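Local structure of fiber protein 2 (Fowl adenovirus 1, 2VTW) at residues T1-G13 against G89-F103. The protein probably forms spikes at the capsid vertices and, through its trimeric C-terminal head domain, attaches the virion to a host receptor. Sequence-based numbering, arbitrary orientation.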
loop_
_atom_site.group_PDB
_atom_site.type_symbol
_atom_site.label_atom_id
_atom_site.label_comp_id
_atom_site.label_asym_id
_atom_site.label_seq_id
_atom_site.Cartn_x
_atom_site.Cartn_y
_atom_site.Cartn_z
ATOM N N THR A 1 16.752 -4.913 23.178
ATOM C CA THR A 1 15.627 -4.151 22.652
ATOM C C THR A 1 15.125 -4.742 21.339
ATOM O O THR A 1 15.880 -4.955 20.374
ATOM C CB THR A 1 16.021 -2.676 22.451
ATOM O OG1 THR A 1 16.410 -2.107 23.707
ATOM C CG2 THR A 1 14.808 -1.849 22.053
ATOM N N SER A 2 14.001 -4.766 21.476
ATOM C CA SER A 2 13.189 -5.195 20.330
ATOM C C SER A 2 13.433 -4.346 19.082
ATOM O O SER A 2 13.493 -3.111 19.141
ATOM C CB SER A 2 11.678 -5.166 20.651
ATOM O OG SER A 2 10.959 -5.956 19.701
ATOM N N SER A 3 13.552 -5.026 17.946
ATOM C CA SER A 3 13.568 -4.342 16.660
ATOM C C SER A 3 12.151 -4.092 16.154
ATOM O O SER A 3 11.974 -3.523 15.078
ATOM C CB SER A 3 14.379 -5.147 15.668
ATOM O OG SER A 3 13.993 -6.509 15.682
ATOM N N VAL A 4 11.141 -4.492 16.931
ATOM C CA VAL A 4 9.733 -4.227 16.599
ATOM C C VAL A 4 8.997 -3.608 17.800
ATOM O O VAL A 4 9.153 -4.083 18.924
ATOM C CB VAL A 4 9.014 -5.531 16.167
ATOM C CG1 VAL A 4 7.581 -5.205 15.738
ATOM C CG2 VAL A 4 9.780 -6.231 15.042
ATOM N N ALA A 5 8.234 -2.540 17.569
ATOM C CA ALA A 5 7.440 -1.863 18.594
ATOM C C ALA A 5 6.091 -1.423 18.008
ATOM O O ALA A 5 5.985 -1.231 16.808
ATOM C CB ALA A 5 8.178 -0.652 19.155
ATOM N N ALA A 6 5.086 -1.275 18.881
ATOM C CA ALA A 6 3.703 -0.903 18.539
ATOM C C ALA A 6 3.201 0.246 19.401
ATOM O O ALA A 6 3.507 0.293 20.595
ATOM C CB ALA A 6 2.780 -2.119 18.742
ATOM N N PHE A 7 2.423 1.153 18.809
ATOM C CA PHE A 7 1.665 2.185 19.530
ATOM C C PHE A 7 0.171 2.142 19.097
ATOM O O PHE A 7 -0.131 1.971 17.902
ATOM C CB PHE A 7 2.259 3.566 19.241
ATOM C CG PHE A 7 1.492 4.711 19.833
ATOM C CD1 PHE A 7 1.357 4.845 21.221
ATOM C CD2 PHE A 7 0.936 5.695 19.014
ATOM C CE1 PHE A 7 0.669 5.926 21.763
ATOM C CE2 PHE A 7 0.240 6.786 19.558
ATOM C CZ PHE A 7 0.119 6.900 20.936
ATOM N N THR A 8 -0.742 2.279 20.064
ATOM C CA THR A 8 -2.190 2.296 19.837
ATOM C C THR A 8 -2.789 3.482 20.568
ATOM O O THR A 8 -2.468 3.732 21.731
ATOM C CB THR A 8 -2.865 1.023 20.353
ATOM O OG1 THR A 8 -2.202 -0.110 19.796
ATOM C CG2 THR A 8 -4.363 0.976 19.982
ATOM N N SER A 9 -3.661 4.212 19.893
ATOM C CA SER A 9 -4.349 5.337 20.504
ATOM C C SER A 9 -5.736 5.480 19.895
ATOM O O SER A 9 -5.971 5.072 18.766
ATOM C CB SER A 9 -3.570 6.621 20.269
ATOM O OG SER A 9 -4.227 7.743 20.833
ATOM N N GLY A 10 -6.644 6.081 20.652
ATOM C CA GLY A 10 -8.009 6.359 20.168
ATOM C C GLY A 10 -8.940 5.313 20.707
ATOM O O GLY A 10 -8.548 4.563 21.592
ATOM N N THR A 11 -10.161 5.254 20.159
ATOM C CA THR A 11 -11.184 4.276 20.595
ATOM C C THR A 11 -11.419 3.173 19.580
ATOM O O THR A 11 -11.762 3.434 18.424
ATOM C CB THR A 11 -12.577 4.939 20.884
ATOM O OG1 THR A 11 -12.928 5.859 19.826
ATOM C CG2 THR A 11 -12.547 5.653 22.226
ATOM N N ILE A 12 -11.274 1.946 20.058
ATOM C CA ILE A 12 -11.481 0.731 19.281
ATOM C C ILE A 12 -12.825 0.695 18.541
ATOM O O ILE A 12 -12.913 0.104 17.467
ATOM C CB ILE A 12 -11.346 -0.529 20.195
ATOM C CG1 ILE A 12 -11.065 -1.791 19.358
ATOM C CG2 ILE A 12 -12.604 -0.688 21.057
ATOM C CD1 ILE A 12 -10.203 -2.841 20.067
ATOM N N GLY A 13 -13.842 1.352 19.102
ATOM C CA GLY A 13 -15.149 1.470 18.464
ATOM C C GLY A 13 -15.523 2.850 17.949
ATOM O O GLY A 13 -16.691 3.110 17.690
ATOM N N GLY A 89 -4.328 11.214 21.450
ATOM C CA GLY A 89 -4.248 10.925 22.864
ATOM C C GLY A 89 -3.126 9.969 23.216
ATOM O O GLY A 89 -2.573 9.267 22.353
ATOM N N GLN A 90 -2.794 9.944 24.504
ATOM C CA GLN A 90 -1.780 9.038 25.039
ATOM C C GLN A 90 -2.366 7.694 24.793
ATOM O O GLN A 90 -3.586 7.558 24.755
ATOM C CB GLN A 90 -1.584 9.235 26.551
ATOM C CG GLN A 90 -1.148 10.654 26.969
ATOM C CD GLN A 90 0.309 10.956 26.658
ATOM O OE1 GLN A 90 1.160 10.058 26.708
ATOM N NE2 GLN A 90 0.614 12.231 26.340
ATOM N N GLY A 91 -1.537 6.679 24.648
ATOM C CA GLY A 91 -2.068 5.407 24.235
ATOM C C GLY A 91 -1.403 4.293 24.965
ATOM O O GLY A 91 -1.123 4.401 26.149
ATOM N N THR A 92 -1.119 3.223 24.247
ATOM C CA THR A 92 -0.561 2.023 24.822
ATOM C C THR A 92 0.665 1.687 23.979
ATOM O O THR A 92 0.581 1.648 22.735
ATOM C CB THR A 92 -1.610 0.893 24.770
ATOM O OG1 THR A 92 -2.824 1.359 25.376
ATOM C CG2 THR A 92 -1.121 -0.383 25.470
ATOM N N LEU A 93 1.798 1.493 24.660
ATOM C CA LEU A 93 3.074 1.200 24.013
ATOM C C LEU A 93 3.386 -0.251 24.277
ATOM O O LEU A 93 3.028 -0.764 25.329
ATOM C CB LEU A 93 4.178 2.144 24.534
ATOM C CG LEU A 93 4.020 3.582 23.993
ATOM C CD1 LEU A 93 4.577 4.642 24.915
ATOM C CD2 LEU A 93 4.627 3.734 22.570
ATOM N N GLU A 94 3.986 -0.924 23.294
ATOM C CA GLU A 94 4.453 -2.312 23.419
ATOM C C GLU A 94 5.793 -2.467 22.678
ATOM O O GLU A 94 5.863 -2.161 21.499
ATOM C CB GLU A 94 3.441 -3.313 22.844
ATOM C CG GLU A 94 3.922 -4.793 22.920
ATOM C CD GLU A 94 2.916 -5.821 22.333
ATOM O OE1 GLU A 94 1.779 -5.396 21.943
ATOM O OE2 GLU A 94 3.265 -7.053 22.273
ATOM N N PRO A 95 6.874 -2.871 23.380
ATOM C CA PRO A 95 6.977 -3.074 24.839
ATOM C C PRO A 95 6.594 -1.784 25.577
ATOM O O PRO A 95 6.692 -0.705 25.006
ATOM C CB PRO A 95 8.462 -3.409 25.059
ATOM C CG PRO A 95 9.029 -3.746 23.701
ATOM C CD PRO A 95 8.155 -3.105 22.679
ATOM N N SER A 96 6.140 -1.904 26.826
ATOM C CA SER A 96 5.641 -0.755 27.587
ATOM C C SER A 96 6.708 0.286 27.937
ATOM O O SER A 96 6.376 1.454 28.157
ATOM C CB SER A 96 4.910 -1.234 28.868
ATOM O OG SER A 96 5.701 -2.163 29.591
ATOM N N ASN A 97 7.980 -0.131 27.971
ATOM C CA ASN A 97 9.106 0.795 28.167
ATOM C C ASN A 97 9.675 1.417 26.879
ATOM O O ASN A 97 10.755 2.019 26.903
ATOM C CB ASN A 97 10.238 0.136 28.979
ATOM C CG ASN A 97 10.991 -0.963 28.218
ATOM O OD1 ASN A 97 10.411 -1.749 27.471
ATOM N ND2 ASN A 97 12.302 -1.051 28.472
ATOM N N ILE A 98 8.945 1.297 25.762
ATOM C CA ILE A 98 9.425 1.839 24.491
ATOM C C ILE A 98 9.140 3.348 24.429
ATOM O O ILE A 98 8.095 3.818 24.898
ATOM C CB ILE A 98 8.884 0.989 23.244
ATOM C CG1 ILE A 98 9.954 0.891 22.159
ATOM C CG2 ILE A 98 7.588 1.533 22.693
ATOM C CD1 ILE A 98 11.158 0.114 22.580
ATOM N N SER A 99 10.099 4.099 23.891
ATOM C CA SER A 99 9.965 5.528 23.689
ATOM C C SER A 99 9.016 5.853 22.533
ATOM O O SER A 99 9.031 5.169 21.499
ATOM C CB SER A 99 11.337 6.156 23.393
ATOM O OG SER A 99 11.208 7.527 23.002
ATOM N N MET A 100 8.222 6.915 22.709
ATOM C CA MET A 100 7.365 7.441 21.654
ATOM C C MET A 100 8.179 7.906 20.450
ATOM O O MET A 100 7.635 8.022 19.347
ATOM C CB MET A 100 6.521 8.605 22.165
ATOM C CG MET A 100 5.279 8.176 22.941
ATOM S SD MET A 100 4.057 7.270 21.950
ATOM C CE MET A 100 3.467 8.553 20.879
ATOM N N THR A 101 9.473 8.177 20.666
ATOM C CA THR A 101 10.380 8.542 19.580
ATOM C C THR A 101 10.550 7.392 18.586
ATOM O O THR A 101 11.055 7.585 17.476
ATOM C CB THR A 101 11.778 9.012 20.088
ATOM O OG1 THR A 101 12.435 7.942 20.742
ATOM C CG2 THR A 101 11.671 10.188 21.040
ATOM N N SER A 102 10.116 6.200 18.965
ATOM C CA SER A 102 10.129 5.076 18.053
ATOM C C SER A 102 9.063 5.218 16.934
ATOM O O SER A 102 9.091 4.453 15.953
ATOM C CB SER A 102 9.926 3.780 18.822
ATOM O OG SER A 102 10.859 3.650 19.880
ATOM N N PHE A 103 8.163 6.194 17.057
ATOM C CA PHE A 103 7.102 6.393 16.076
ATOM C C PHE A 103 7.181 7.713 15.329
ATOM O O PHE A 103 6.273 8.068 14.570
ATOM C CB PHE A 103 5.744 6.148 16.750
ATOM C CG PHE A 103 5.706 4.853 17.418
ATOM C CD1 PHE A 103 5.487 3.681 16.686
ATOM C CD2 PHE A 103 6.044 4.744 18.762
ATOM C CE1 PHE A 103 5.536 2.454 17.303
ATOM C CE2 PHE A 103 6.101 3.503 19.376
ATOM C CZ PHE A 103 5.852 2.354 18.644
HETATM O O HOH W 1 -0.041 -0.777 21.145
HETATM O O HOH W 2 -6.284 7.046 23.430
#
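F7 and F103 hold the tight side of this contact, where a short edge strand docks on a longer one and the chain then turns back across the face of the sheet that carries F7 and L93. F7 CB sits over the centre of the F103 ring, 3.7 Å from the centroid of that ring and nearly on its normal. CG anti to the backbone N (chi1 175°) carries the F7 ring out to M100 and to the G89 and G91 backbone. The two rings themselves meet obliquely, their planes at 38°. M100, bent at both chi2 and chi3, brings its thioether across one face of the F7 ring: SD lies 3.9 Å from the F7 ring centroid in a Met-aromatic contact, while CE adds a CH-pi contact over the same face. L93 CD2 closes in on F7 CD1, and the edge of the F103 ring abuts the A5–A6 backbone. Further along, A5 CB packs on I98 CG1 at 3.8 Å.

In this fibre head domain, strand 92-94 pairs antiparallel with strand 4-10, whose other edge bonds to strand 28-40. A6 and E94 form one hydrogen-bonded pair, with A6 N 2.9 Å from E94 O; T8 and T92 form the next, and between them F7 and L93 make the non-hydrogen-bonded pair. A cis peptide bond then leads into P95 and a type I turn through I98, returning the chain towards M100 and F103.

The other face of the sheet, bearing A6, T8, T92 and E94, is more open: T92 and E94 are exposed, while M41 of a neighbouring subunit packs on A6 and E94. Here a water joins T8 OG1 to T92 O. Ahead of strand 92-94, G89 O accepts a hydrogen bond from S9 OG at 2.7 Å, the hydroxyl standing above the carbonyl plane, and Y33 also bonds to this hydroxyl. A second water links G10 N to Q90 O.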